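Local coordinates for beta-lactamase domain protein (Burkholderia ambifaria, PDB 5I0P) that binds two zinc ions in a metallo-beta-lactamase fold and probably acts as a metal-dependent hydrolase whose substrate is not established, at residues N252-Y257 against A293-R298; A340-L345 against I361-A366; Q84-H89 against Q120-V125; Y18-T23 against F31-G36. One frame throughout, in Å; residues are numbered along the deposited sequence.

Interaction 1 of 4, residues N252-Y257 against A293-R298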
loop_
_atom_site.group_PDB
_atom_site.type_symbol
_atom_site.label_atom_id
_atom_site.label_comp_id
_atom_site.label_asym_id
_atom_site.label_seq_id
_atom_site.Cartn_x
_atom_site.Cartn_y
_atom_site.Cartn_z
ATOM N N ASN A 252 -8.986 2.588 -14.692
ATOM C CA ASN A 252 -8.470 3.943 -14.527
ATOM C C ASN A 252 -7.847 4.116 -13.135
ATOM O O ASN A 252 -8.316 4.929 -12.327
ATOM C CB ASN A 252 -9.570 4.972 -14.769
ATOM C CG ASN A 252 -9.013 6.336 -15.126
ATOM O OD1 ASN A 252 -7.792 6.565 -15.050
ATOM N ND2 ASN A 252 -9.895 7.257 -15.511
ATOM N N PRO A 253 -6.786 3.359 -12.818
ATOM C CA PRO A 253 -6.247 3.436 -11.458
ATOM C C PRO A 253 -5.637 4.781 -11.109
ATOM O O PRO A 253 -5.696 5.180 -9.938
ATOM C CB PRO A 253 -5.211 2.297 -11.420
ATOM C CG PRO A 253 -4.854 2.048 -12.837
ATOM C CD PRO A 253 -6.071 2.352 -13.635
ATOM N N LEU A 254 -5.055 5.511 -12.067
ATOM C CA LEU A 254 -4.439 6.778 -11.680
ATOM C C LEU A 254 -5.500 7.814 -11.334
ATOM O O LEU A 254 -5.334 8.595 -10.394
ATOM C CB LEU A 254 -3.505 7.286 -12.779
ATOM C CG LEU A 254 -2.651 8.544 -12.508
ATOM C CD1 LEU A 254 -1.844 8.408 -11.249
ATOM C CD2 LEU A 254 -1.734 8.849 -13.688
ATOM N N ALA A 255 -6.597 7.855 -12.077
ATOM C CA ALA A 255 -7.655 8.763 -11.666
ATOM C C ALA A 255 -8.214 8.382 -10.289
ATOM O O ALA A 255 -8.428 9.252 -9.442
ATOM C CB ALA A 255 -8.743 8.795 -12.722
ATOM N N LEU A 256 -8.454 7.089 -10.049
ATOM C CA LEU A 256 -8.908 6.644 -8.735
ATOM C C LEU A 256 -7.928 7.078 -7.651
ATOM O O LEU A 256 -8.332 7.540 -6.576
ATOM C CB LEU A 256 -9.074 5.113 -8.728
ATOM C CG LEU A 256 -10.237 4.624 -9.599
ATOM C CD1 LEU A 256 -10.301 3.090 -9.773
ATOM C CD2 LEU A 256 -11.490 5.149 -8.977
ATOM N N TYR A 257 -6.629 6.931 -7.924
ATOM C CA TYR A 257 -5.628 7.260 -6.927
ATOM C C TYR A 257 -5.603 8.753 -6.660
ATOM O O TYR A 257 -5.565 9.185 -5.502
ATOM C CB TYR A 257 -4.271 6.760 -7.369
ATOM C CG TYR A 257 -3.181 7.197 -6.434
ATOM C CD1 TYR A 257 -3.045 6.620 -5.164
ATOM C CD2 TYR A 257 -2.283 8.216 -6.809
ATOM C CE1 TYR A 257 -2.026 7.040 -4.303
ATOM C CE2 TYR A 257 -1.278 8.630 -5.957
ATOM C CZ TYR A 257 -1.152 8.045 -4.706
ATOM O OH TYR A 257 -0.145 8.481 -3.864
ATOM N N ALA A 293 1.810 17.025 -8.570
ATOM C CA ALA A 293 2.679 17.642 -9.577
ATOM C C ALA A 293 3.461 16.598 -10.351
ATOM O O ALA A 293 3.541 16.658 -11.583
ATOM C CB ALA A 293 3.647 18.606 -8.924
ATOM N N HIS A 294 3.991 15.597 -9.654
ATOM C CA HIS A 294 4.753 14.548 -10.319
ATOM C C HIS A 294 3.904 13.827 -11.360
ATOM O O HIS A 294 4.302 13.697 -12.527
ATOM C CB HIS A 294 5.276 13.598 -9.267
ATOM C CG HIS A 294 5.620 12.245 -9.781
ATOM N ND1 HIS A 294 4.741 11.182 -9.707
ATOM C CD2 HIS A 294 6.760 11.762 -10.330
ATOM C CE1 HIS A 294 5.322 10.106 -10.213
ATOM N NE2 HIS A 294 6.546 10.430 -10.591
ATOM N N HIS A 295 2.711 13.382 -10.967
ATOM C CA HIS A 295 1.857 12.679 -11.917
ATOM C C HIS A 295 1.409 13.597 -13.048
ATOM O O HIS A 295 1.191 13.128 -14.172
ATOM C CB HIS A 295 0.657 12.030 -11.209
ATOM C CG HIS A 295 1.019 10.776 -10.488
ATOM N ND1 HIS A 295 0.989 10.659 -9.114
ATOM C CD2 HIS A 295 1.487 9.596 -10.952
ATOM C CE1 HIS A 295 1.414 9.458 -8.762
ATOM N NE2 HIS A 295 1.708 8.787 -9.862
ATOM N N ASP A 296 1.257 14.897 -12.776
ATOM C CA ASP A 296 0.932 15.825 -13.852
ATOM C C ASP A 296 2.052 15.907 -14.858
ATOM O O ASP A 296 1.809 15.872 -16.063
ATOM C CB ASP A 296 0.583 17.191 -13.280
ATOM C CG ASP A 296 -0.881 17.250 -12.814
ATOM O OD1 ASP A 296 -1.670 16.358 -13.235
ATOM O OD2 ASP A 296 -1.239 18.145 -12.014
ATOM N N ALA A 297 3.294 15.928 -14.383
ATOM C CA ALA A 297 4.428 15.929 -15.292
ATOM C C ALA A 297 4.489 14.633 -16.083
ATOM O O ALA A 297 4.782 14.647 -17.277
ATOM C CB ALA A 297 5.717 16.135 -14.508
ATOM N N ARG A 298 4.231 13.499 -15.431
ATOM C CA ARG A 298 4.223 12.224 -16.146
ATOM C C ARG A 298 3.158 12.210 -17.246
ATOM O O ARG A 298 3.441 11.854 -18.400
ATOM C CB ARG A 298 4.007 11.078 -15.145
ATOM C CG ARG A 298 5.177 10.099 -15.003
ATOM C CD ARG A 298 6.370 10.715 -14.271
ATOM N NE ARG A 298 7.163 11.663 -15.077
ATOM C CZ ARG A 298 7.693 12.804 -14.610
ATOM N NH1 ARG A 298 7.511 13.150 -13.334
ATOM N NH2 ARG A 298 8.410 13.600 -15.415
#
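Leu-254 and Tyr-257 meet His-295 where the first turn of helix 253-260, part of the metallo-beta-lactamase fold, packs on the long helix 284-308. The contact is helix-to-helix packing centred on one imidazole. From CB, the side chain of His-295 leaves beside its own backbone N (chi1 -77°), and this sends the ring across the gap between the helices. CG lies 3.8 Å from Leu-254 CD1. CD2 comes nearer to the same methyl, at 3.5 Å, and NE2 flanks it too. Leu-254 CD1 thus sits over one face of the imidazole, shifted toward the rim, in a CH-pi contact 20° off the ring normal. The ring atom ND1 makes a weak hydrogen bond to Leu-291 O, one turn back in the same helix, while the opposite face is covered by His-294 ND1, 3.7 Å above its plane. Leucine suits its place because a branched end can lay a methyl on a flat ring; histidine suits its own because it offers a flat face to that methyl while its ND1 keeps a weak bond to the helix backbone. Tyr-257 runs across His-295 at about a right angle, its phenol and the imidazole inclined obliquely to each other. The tyrosine hydroxyl is held elsewhere, by Met-233 O and Thr-240 OG1, which pins the far end of the ring. The Tyr-257 side chain comes within about 5 Å of that of the zinc ligand His-213, so this packing adjoins the metal site's surroundings. At the last corner of the imidazole, His-295 CE1 approaches Tyr-257 CE2 to 4.0 Å.

Interaction 2 of 4, residues A340-L345 against I361-A366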
loop_
_atom_site.group_PDB
_atom_site.type_symbol
_atom_site.label_atom_id
_atom_site.label_comp_id
_atom_site.label_asym_id
_atom_site.label_seq_id
_atom_site.Cartn_x
_atom_site.Cartn_y
_atom_site.Cartn_z
ATOM N N ALA A 340 -1.574 2.954 -17.150
ATOM C CA ALA A 340 -2.365 3.774 -16.241
ATOM C C ALA A 340 -2.421 5.235 -16.694
ATOM O O ALA A 340 -3.458 5.889 -16.568
ATOM C CB ALA A 340 -1.815 3.647 -14.825
ATOM N N HIS A 341 -1.313 5.782 -17.190
ATOM C CA HIS A 341 -1.339 7.167 -17.665
ATOM C C HIS A 341 -2.091 7.282 -18.983
ATOM O O HIS A 341 -2.845 8.242 -19.200
ATOM C CB HIS A 341 0.091 7.707 -17.807
ATOM C CG HIS A 341 0.801 7.810 -16.501
ATOM N ND1 HIS A 341 1.291 6.698 -15.845
ATOM C CD2 HIS A 341 0.967 8.853 -15.652
ATOM C CE1 HIS A 341 1.784 7.064 -14.670
ATOM N NE2 HIS A 341 1.591 8.364 -14.521
ATOM N N LEU A 342 -1.886 6.323 -19.883
ATOM C CA LEU A 342 -2.626 6.338 -21.134
ATOM C C LEU A 342 -4.125 6.203 -20.895
ATOM O O LEU A 342 -4.916 6.907 -21.531
ATOM C CB LEU A 342 -2.128 5.236 -22.054
ATOM C CG LEU A 342 -0.756 5.496 -22.663
ATOM C CD1 LEU A 342 -0.167 4.187 -23.213
ATOM C CD2 LEU A 342 -0.880 6.532 -23.753
ATOM N N ASN A 343 -4.539 5.304 -19.978
ATOM C CA ASN A 343 -5.974 5.088 -19.742
ATOM C C ASN A 343 -6.634 6.306 -19.112
ATOM O O ASN A 343 -7.806 6.587 -19.370
ATOM C CB ASN A 343 -6.209 3.867 -18.864
ATOM C CG ASN A 343 -6.277 2.623 -19.661
ATOM O OD1 ASN A 343 -5.939 2.649 -20.860
ATOM N ND2 ASN A 343 -6.684 1.513 -19.030
ATOM N N LEU A 344 -5.923 7.021 -18.258
ATOM C CA LEU A 344 -6.519 8.215 -17.682
ATOM C C LEU A 344 -6.840 9.221 -18.782
ATOM O O LEU A 344 -7.959 9.755 -18.849
ATOM C CB LEU A 344 -5.585 8.805 -16.625
ATOM C CG LEU A 344 -5.983 10.035 -15.821
ATOM C CD1 LEU A 344 -5.053 10.141 -14.597
ATOM C CD2 LEU A 344 -5.939 11.350 -16.630
ATOM N N LEU A 345 -5.862 9.475 -19.666
ATOM C CA LEU A 345 -6.059 10.422 -20.756
ATOM C C LEU A 345 -7.126 9.906 -21.702
ATOM O O LEU A 345 -7.999 10.654 -22.172
ATOM C CB LEU A 345 -4.732 10.634 -21.507
ATOM C CG LEU A 345 -3.509 11.190 -20.743
ATOM C CD1 LEU A 345 -2.203 10.984 -21.503
ATOM C CD2 LEU A 345 -3.680 12.662 -20.349
ATOM N N ILE A 361 -2.535 -2.112 -29.497
ATOM C CA ILE A 361 -3.421 -1.011 -29.147
ATOM C C ILE A 361 -2.582 0.244 -29.053
ATOM O O ILE A 361 -1.557 0.254 -28.370
ATOM C CB ILE A 361 -4.156 -1.287 -27.828
ATOM C CG1 ILE A 361 -5.106 -2.463 -27.990
ATOM C CG2 ILE A 361 -4.904 -0.053 -27.348
ATOM C CD1 ILE A 361 -5.676 -2.944 -26.701
ATOM N N ARG A 362 -3.001 1.295 -29.744
ATOM C CA ARG A 362 -2.265 2.545 -29.726
ATOM C C ARG A 362 -3.220 3.688 -29.405
ATOM O O ARG A 362 -4.425 3.624 -29.674
ATOM C CB ARG A 362 -1.540 2.792 -31.059
ATOM C CG ARG A 362 -0.454 1.770 -31.370
ATOM C CD ARG A 362 0.325 2.088 -32.669
ATOM N NE ARG A 362 1.344 1.077 -32.915
ATOM C CZ ARG A 362 1.114 -0.095 -33.505
ATOM N NH1 ARG A 362 -0.093 -0.424 -33.940
ATOM N NH2 ARG A 362 2.097 -0.962 -33.644
ATOM N N TYR A 363 -2.645 4.742 -28.841
ATOM C CA TYR A 363 -3.374 5.879 -28.314
ATOM C C TYR A 363 -2.909 7.109 -29.062
ATOM O O TYR A 363 -1.699 7.316 -29.231
ATOM C CB TYR A 363 -3.119 6.039 -26.805
ATOM C CG TYR A 363 -3.608 4.879 -25.936
ATOM C CD1 TYR A 363 -4.731 5.028 -25.108
ATOM C CD2 TYR A 363 -2.962 3.637 -25.947
ATOM C CE1 TYR A 363 -5.199 3.959 -24.288
ATOM C CE2 TYR A 363 -3.421 2.551 -25.154
ATOM C CZ TYR A 363 -4.543 2.735 -24.320
ATOM O OH TYR A 363 -4.996 1.728 -23.511
ATOM N N ALA A 364 -3.872 7.863 -29.589
ATOM C CA ALA A 364 -3.616 9.072 -30.358
ATOM C C ALA A 364 -4.731 10.065 -30.050
ATOM O O ALA A 364 -5.714 9.732 -29.384
ATOM C CB ALA A 364 -3.487 8.786 -31.866
ATOM N N ARG A 365 -4.529 11.312 -30.458
ATOM C CA ARG A 365 -5.575 12.319 -30.329
ATOM C C ARG A 365 -6.757 12.012 -31.259
ATOM O O ARG A 365 -6.595 11.426 -32.333
ATOM C CB ARG A 365 -4.994 13.709 -30.598
ATOM C CG ARG A 365 -4.042 14.183 -29.472
ATOM C CD ARG A 365 -3.697 15.629 -29.583
ATOM N NE ARG A 365 -2.718 15.811 -30.640
ATOM C CZ ARG A 365 -2.143 16.969 -30.963
ATOM N NH1 ARG A 365 -2.444 18.068 -30.284
ATOM N NH2 ARG A 365 -1.265 17.023 -31.970
ATOM N N ALA A 366 -7.958 12.385 -30.815
ATOM C CA ALA A 366 -9.181 12.244 -31.622
ATOM C C ALA A 366 -9.026 12.909 -32.996
ATOM O O ALA A 366 -8.267 13.887 -33.154
ATOM C CB ALA A 366 -10.390 12.840 -30.899
ATOM O OXT ALA A 366 -9.675 12.489 -33.968
#
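Leu-342 lies over the ring of Tyr-363, joining helix 333-347 to the final strand 361-364 of the C-terminal domain. A helix of an HTH-clan domain backed by the two-stranded antiparallel hairpin 352-355/361-364 is consistent with a winged-helix arrangement, with the tyrosine reaching from the wing to the helix. Both side chains leave the backbone in the same way, CG beside the N and anti to the carbonyl carbon. In Tyr-363 this torsion (chi1 -64°) lays the ring beneath Leu-342 CB, which the helix backbone holds 3.9 Å from the ring centroid, only 7° off the normal, a CH-pi contact. In Leu-342 it governs where the methyls go: CD2 meets the root of the tyrosine, 3.8 Å from Tyr-363 CB, and CD1 stands beside the CD2-CE2 side of the ring, 3.9 Å from Tyr-363 CD2. Leucine is apt here because its CB caps the ring centre while its methyls reach past the rim on the same side.

Asn-343 comes in from the neighbouring helix position, its amide plane 46° from the ring plane. Its ND2 is spoken for by Ala-251 O and Pro-249 O, which fixes the amide's rotation and directs OD1 toward the tyrosine. Tyrosine adds a polar tip to its buried ring, and that hydroxyl is hydrogen-bonded to Arg-353 NE on the partner strand of the hairpin. Beside this bond, Asn-343 OD1 lies 3.0 Å from Tyr-363 OH.

Interaction 3 of 4, residues Q84-H89 against Q120-V125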
loop_
_atom_site.group_PDB
_atom_site.type_symbol
_atom_site.label_atom_id
_atom_site.label_comp_id
_atom_site.label_asym_id
_atom_site.label_seq_id
_atom_site.Cartn_x
_atom_site.Cartn_y
_atom_site.Cartn_z
ATOM N N GLN A 84 11.758 -12.223 17.722
ATOM C CA GLN A 84 12.482 -11.393 18.672
ATOM C C GLN A 84 11.579 -10.328 19.283
ATOM O O GLN A 84 11.686 -10.028 20.480
ATOM C CB GLN A 84 13.683 -10.743 17.993
ATOM C CG GLN A 84 14.878 -11.664 17.826
ATOM C CD GLN A 84 15.916 -11.123 16.847
ATOM O OE1 GLN A 84 15.751 -10.045 16.248
ATOM N NE2 GLN A 84 16.993 -11.888 16.667
ATOM N N ILE A 85 10.678 -9.750 18.489
ATOM C CA ILE A 85 9.766 -8.757 19.051
ATOM C C ILE A 85 8.778 -9.413 20.004
ATOM O O ILE A 85 8.428 -8.841 21.046
ATOM C CB ILE A 85 9.055 -7.984 17.933
ATOM C CG1 ILE A 85 9.960 -6.847 17.419
ATOM C CG2 ILE A 85 7.650 -7.514 18.401
ATOM C CD1 ILE A 85 10.082 -6.782 15.935
ATOM N N PHE A 86 8.323 -10.625 19.676
ATOM C CA PHE A 86 7.477 -11.359 20.603
ATOM C C PHE A 86 8.195 -11.584 21.919
ATOM O O PHE A 86 7.592 -11.481 22.996
ATOM C CB PHE A 86 7.077 -12.714 20.013
ATOM C CG PHE A 86 6.337 -12.643 18.700
ATOM C CD1 PHE A 86 5.599 -11.514 18.348
ATOM C CD2 PHE A 86 6.346 -13.734 17.843
ATOM C CE1 PHE A 86 4.879 -11.473 17.135
ATOM C CE2 PHE A 86 5.625 -13.719 16.642
ATOM C CZ PHE A 86 4.896 -12.585 16.280
ATOM N N ASP A 87 9.495 -11.878 21.855
ATOM C CA ASP A 87 10.204 -12.261 23.067
ATOM C C ASP A 87 10.552 -11.062 23.933
ATOM O O ASP A 87 10.535 -11.158 25.166
ATOM C CB ASP A 87 11.461 -13.061 22.724
ATOM C CG ASP A 87 11.142 -14.486 22.282
ATOM O OD1 ASP A 87 11.982 -15.143 21.636
ATOM O OD2 ASP A 87 10.058 -14.978 22.634
ATOM N N ARG A 88 10.864 -9.926 23.325
ATOM C CA ARG A 88 11.501 -8.855 24.070
ATOM C C ARG A 88 10.705 -7.567 24.129
ATOM O O ARG A 88 11.027 -6.729 24.972
ATOM C CB ARG A 88 12.880 -8.553 23.479
ATOM N N HIS A 89 9.663 -7.378 23.274
ATOM C CA HIS A 89 9.100 -6.039 23.164
ATOM C C HIS A 89 7.577 -5.993 23.160
ATOM O O HIS A 89 6.991 -5.005 22.682
ATOM C CB HIS A 89 9.658 -5.351 21.911
ATOM C CG HIS A 89 11.147 -5.204 21.942
ATOM N ND1 HIS A 89 11.992 -5.994 21.190
ATOM C CD2 HIS A 89 11.946 -4.417 22.702
ATOM C CE1 HIS A 89 13.246 -5.665 21.451
ATOM N NE2 HIS A 89 13.244 -4.708 22.359
ATOM N N GLN A 120 5.970 -20.336 17.695
ATOM C CA GLN A 120 5.668 -21.068 18.913
ATOM C C GLN A 120 4.178 -21.116 19.231
ATOM O O GLN A 120 3.810 -21.529 20.336
ATOM C CB GLN A 120 6.487 -20.485 20.063
ATOM C CG GLN A 120 7.988 -20.691 19.823
ATOM C CD GLN A 120 8.843 -20.144 20.945
ATOM O OE1 GLN A 120 8.403 -19.275 21.702
ATOM N NE2 GLN A 120 10.075 -20.655 21.070
ATOM N N GLY A 121 3.311 -20.764 18.273
ATOM C CA GLY A 121 1.874 -20.843 18.468
ATOM C C GLY A 121 1.385 -20.149 19.724
ATOM O O GLY A 121 0.733 -20.769 20.555
ATOM N N ARG A 122 1.746 -18.879 19.903
ATOM C CA ARG A 122 1.465 -18.163 21.146
ATOM C C ARG A 122 0.029 -17.660 21.263
ATOM O O ARG A 122 -0.411 -17.354 22.375
ATOM C CB ARG A 122 2.392 -16.960 21.276
ATOM C CG ARG A 122 3.861 -17.257 21.206
ATOM C CD ARG A 122 4.597 -15.958 20.987
ATOM N NE ARG A 122 5.986 -16.222 20.681
ATOM C CZ ARG A 122 6.995 -15.937 21.494
ATOM N NH1 ARG A 122 6.769 -15.345 22.663
ATOM N NH2 ARG A 122 8.229 -16.241 21.126
ATOM N N TRP A 123 -0.697 -17.535 20.160
ATOM C CA TRP A 123 -2.066 -17.047 20.195
ATOM C C TRP A 123 -2.758 -17.526 18.921
ATOM O O TRP A 123 -2.148 -18.166 18.059
ATOM C CB TRP A 123 -2.116 -15.525 20.338
ATOM C CG TRP A 123 -1.155 -14.855 19.381
ATOM C CD1 TRP A 123 -1.286 -14.760 18.019
ATOM C CD2 TRP A 123 0.071 -14.195 19.713
ATOM N NE1 TRP A 123 -0.211 -14.100 17.487
ATOM C CE2 TRP A 123 0.639 -13.740 18.502
ATOM C CE3 TRP A 123 0.751 -13.958 20.912
ATOM C CZ2 TRP A 123 1.857 -13.044 18.458
ATOM C CZ3 TRP A 123 1.958 -13.292 20.874
ATOM C CH2 TRP A 123 2.501 -12.837 19.649
ATOM N N ASN A 124 -4.056 -17.243 18.829
ATOM C CA ASN A 124 -4.827 -17.572 17.630
ATOM C C ASN A 124 -5.875 -16.477 17.488
ATOM O O ASN A 124 -6.896 -16.494 18.190
ATOM C CB ASN A 124 -5.442 -18.962 17.708
ATOM C CG ASN A 124 -4.520 -20.033 17.128
ATOM O OD1 ASN A 124 -4.462 -20.206 15.907
ATOM N ND2 ASN A 124 -3.794 -20.744 17.987
ATOM N N VAL A 125 -5.601 -15.522 16.604
ATOM C CA VAL A 125 -6.359 -14.286 16.530
ATOM C C VAL A 125 -6.878 -14.113 15.120
ATOM O O VAL A 125 -6.494 -14.826 14.192
ATOM C CB VAL A 125 -5.524 -13.070 16.935
ATOM C CG1 VAL A 125 -4.977 -13.257 18.370
ATOM C CG2 VAL A 125 -4.412 -12.897 15.945
#
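Phe-86 and Trp-123 meet edge to face: the benzo edge of the indole points at one face of the phenylalanine ring, with the planes 84° apart and the six-membered centroids separated by 4.9 Å. The closest atoms are Trp-123 CH2 and Phe-86 CD1, at 3.6 Å. Phe-86 belongs to helix 76-88, which connects the neighbouring parallel strands 63-69 and 95-99 as a beta-alpha-beta crossover; Trp-123 lies in the loop that leads into strand 126-130. The indole takes a less roomy rotamer, CG between the backbone N and the carbonyl carbon (chi1 46°), and Arg-122 CB rests on one of its faces. Its NE1 is tied to Leu-114 O, which helps to fix the ring's turn.

Arg-122, extended from CG to NE, passes obliquely across the root of Phe-86. Phe-86 CB lies over the middle of its flat guanidinium, 3.5 Å from Arg-122 CZ. The edge of the same guanidinium serves Asp-87, the next residue on the helix. Arg-122 NH2 donates to Asp-87 OD2 at 2.7 Å with an N-H...O angle of 155°, close to the guanidinium plane but from above the carboxylate plane; the bond from NH1 to the same oxygen is weak. Glu-83, one helical turn back, forms a second salt bridge to NH2. Arginine fits because it can pack a face on carbon while bonding acids at its rim. An edge-to-face aromatic pair bordered by a salt-bridged arginine thus holds the loop to the helix's last turn, and the two carboxylates would offset the arginine's charge.

Interaction 4 of 4, residues Y18-T23 against F31-G36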
loop_
_atom_site.group_PDB
_atom_site.type_symbol
_atom_site.label_atom_id
_atom_site.label_comp_id
_atom_site.label_asym_id
_atom_site.label_seq_id
_atom_site.Cartn_x
_atom_site.Cartn_y
_atom_site.Cartn_z
ATOM N N TYR A 18 10.535 15.476 9.497
ATOM C CA TYR A 18 10.711 14.183 10.130
ATOM C C TYR A 18 10.860 14.382 11.610
ATOM O O TYR A 18 11.986 14.623 12.088
ATOM C CB TYR A 18 11.933 13.455 9.567
ATOM C CG TYR A 18 11.725 13.085 8.125
ATOM C CD1 TYR A 18 10.835 12.075 7.780
ATOM C CD2 TYR A 18 12.412 13.730 7.117
ATOM C CE1 TYR A 18 10.624 11.734 6.474
ATOM C CE2 TYR A 18 12.214 13.399 5.811
ATOM C CZ TYR A 18 11.316 12.394 5.491
ATOM O OH TYR A 18 11.111 12.035 4.198
ATOM N N PRO A 19 9.799 14.191 12.395
ATOM C CA PRO A 19 9.887 14.460 13.845
ATOM C C PRO A 19 10.921 13.625 14.575
ATOM O O PRO A 19 11.315 14.010 15.676
ATOM C CB PRO A 19 8.479 14.135 14.354
ATOM C CG PRO A 19 7.902 13.209 13.293
ATOM C CD PRO A 19 8.483 13.669 11.996
ATOM N N PHE A 20 11.365 12.490 14.042
ATOM C CA PHE A 20 12.360 11.691 14.743
ATOM C C PHE A 20 13.704 11.687 14.033
ATOM O O PHE A 20 14.559 10.865 14.360
ATOM C CB PHE A 20 11.841 10.265 14.954
ATOM C CG PHE A 20 10.432 10.222 15.496
ATOM C CD1 PHE A 20 10.178 10.588 16.812
ATOM C CD2 PHE A 20 9.348 9.893 14.666
ATOM C CE1 PHE A 20 8.875 10.586 17.309
ATOM C CE2 PHE A 20 8.057 9.874 15.150
ATOM C CZ PHE A 20 7.803 10.224 16.475
ATOM N N ALA A 21 13.909 12.595 13.079
ATOM C CA ALA A 21 15.225 12.860 12.490
ATOM C C ALA A 21 15.765 11.543 11.937
ATOM O O ALA A 21 15.045 10.864 11.190
ATOM C CB ALA A 21 16.098 13.567 13.522
ATOM N N ASP A 22 16.962 11.099 12.329
ATOM C CA ASP A 22 17.577 9.949 11.683
ATOM C C ASP A 22 17.114 8.645 12.291
ATOM O O ASP A 22 17.571 7.582 11.859
ATOM C CB ASP A 22 19.097 10.015 11.844
ATOM C CG ASP A 22 19.651 11.348 11.485
ATOM O OD1 ASP A 22 19.970 12.111 12.437
ATOM O OD2 ASP A 22 19.753 11.645 10.269
ATOM N N THR A 23 16.189 8.712 13.238
ATOM C CA THR A 23 15.730 7.516 13.918
ATOM C C THR A 23 15.137 6.539 12.926
ATOM O O THR A 23 14.286 6.900 12.104
ATOM C CB THR A 23 14.683 7.878 14.958
ATOM O OG1 THR A 23 15.287 8.718 15.936
ATOM C CG2 THR A 23 14.118 6.621 15.612
ATOM N N PHE A 31 10.135 1.375 18.077
ATOM C CA PHE A 31 10.323 2.767 18.452
ATOM C C PHE A 31 8.938 3.386 18.624
ATOM O O PHE A 31 8.076 3.263 17.748
ATOM C CB PHE A 31 11.185 3.540 17.436
ATOM C CG PHE A 31 11.425 4.963 17.828
ATOM C CD1 PHE A 31 10.574 5.967 17.392
ATOM C CD2 PHE A 31 12.485 5.293 18.694
ATOM C CE1 PHE A 31 10.778 7.283 17.760
ATOM C CE2 PHE A 31 12.715 6.624 19.081
ATOM C CZ PHE A 31 11.863 7.623 18.618
ATOM N N GLU A 32 8.731 4.052 19.756
ATOM C CA GLU A 32 7.433 4.622 20.092
ATOM C C GLU A 32 7.263 5.948 19.365
ATOM O O GLU A 32 7.898 6.948 19.712
ATOM C CB GLU A 32 7.287 4.817 21.598
ATOM C CG GLU A 32 5.828 5.017 21.997
ATOM C CD GLU A 32 5.621 5.240 23.468
ATOM O OE1 GLU A 32 6.307 6.121 24.026
ATOM O OE2 GLU A 32 4.756 4.554 24.063
ATOM N N VAL A 33 6.400 5.967 18.354
ATOM C CA VAL A 33 6.197 7.203 17.611
ATOM C C VAL A 33 5.097 8.051 18.229
ATOM O O VAL A 33 4.970 9.244 17.913
ATOM C CB VAL A 33 5.934 6.848 16.139
ATOM C CG1 VAL A 33 7.186 6.250 15.542
ATOM C CG2 VAL A 33 4.749 5.885 16.038
ATOM N N ALA A 34 4.314 7.477 19.123
ATOM C CA ALA A 34 3.205 8.142 19.782
ATOM C C ALA A 34 2.763 7.232 20.921
ATOM O O ALA A 34 3.042 6.025 20.879
ATOM C CB ALA A 34 2.051 8.421 18.788
ATOM N N PRO A 35 2.128 7.782 21.959
ATOM C CA PRO A 35 1.774 6.960 23.128
ATOM C C PRO A 35 0.941 5.757 22.708
ATOM O O PRO A 35 -0.084 5.888 22.035
ATOM C CB PRO A 35 0.990 7.934 24.013
ATOM C CG PRO A 35 1.488 9.301 23.597
ATOM C CD PRO A 35 1.731 9.191 22.129
ATOM N N GLY A 36 1.435 4.569 23.040
ATOM C CA GLY A 36 0.784 3.351 22.614
ATOM C C GLY A 36 0.969 2.967 21.155
ATOM O O GLY A 36 0.339 2.000 20.702
#
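An edge-to-face pair of Phe-20 and Phe-31 fastens two overlapping turns near the N terminus to strand 31-34, an outermost strand of the seven-stranded sheet of the metallo-beta-lactamase fold. The edge of Phe-31 points at the face of Phe-20, with 73° between the planes. Phe-31 CE1 comes 3.5 Å from Phe-20 CD1, and Pro-19 CB lies over the opposite face of the Phe-20 ring. The rim of that ring also meets the strand, for Phe-20 CZ lies 3.3 Å from Val-33 O, near the ring plane. Next to it, Phe-20 CE2 touches Val-33 CG1 at 3.7 Å, just where Val-33 and Ala-34 form a classic beta bulge. Phenylalanine suits position 20 because it offers a face to Phe-31 and a rim to Val-33.

The face of Phe-31 receives a methyl instead. Thr-23 CG2 stands 3.6 Å from the centroid of the Phe-31 ring, 7° off its normal, a nearly vertical CH-pi contact. Threonine suits this place because its two branches divide the work: with CG2 anti to the backbone N and directed at the ring, OG1 turns back to donate to Phe-20 O at 2.8 Å. The same oxygen accepts Thr-23 N, closing the type II' turn 20-23 that overlaps the type I turn 18-21. The doubly held carbonyl steadies this turn, which probably helps hold the ring and the methyl in place for Phe-31.

Following the chain from the N terminus, the four contacts close one after another; none nests in or crosses another. Interaction 4 closes a short loop that brings the N-terminal turns onto an edge strand of the seven-stranded sheet. Interaction 3 encloses strand 95-99 and helices 105-108 and 111-115, tying helix 76-88 to the loop before strand 126-130 of that sheet; the nearest atoms of the two are about 8 Å apart. Interaction 1 then ties helix 253-260 to helix 284-308, and interaction 2 closes the C-terminal region by joining helix 333-347 to the last strand. These two touch, since Leu-254 packs on His-341 and Leu-344, linking the metallo-beta-lactamase fold to the C-terminal domain.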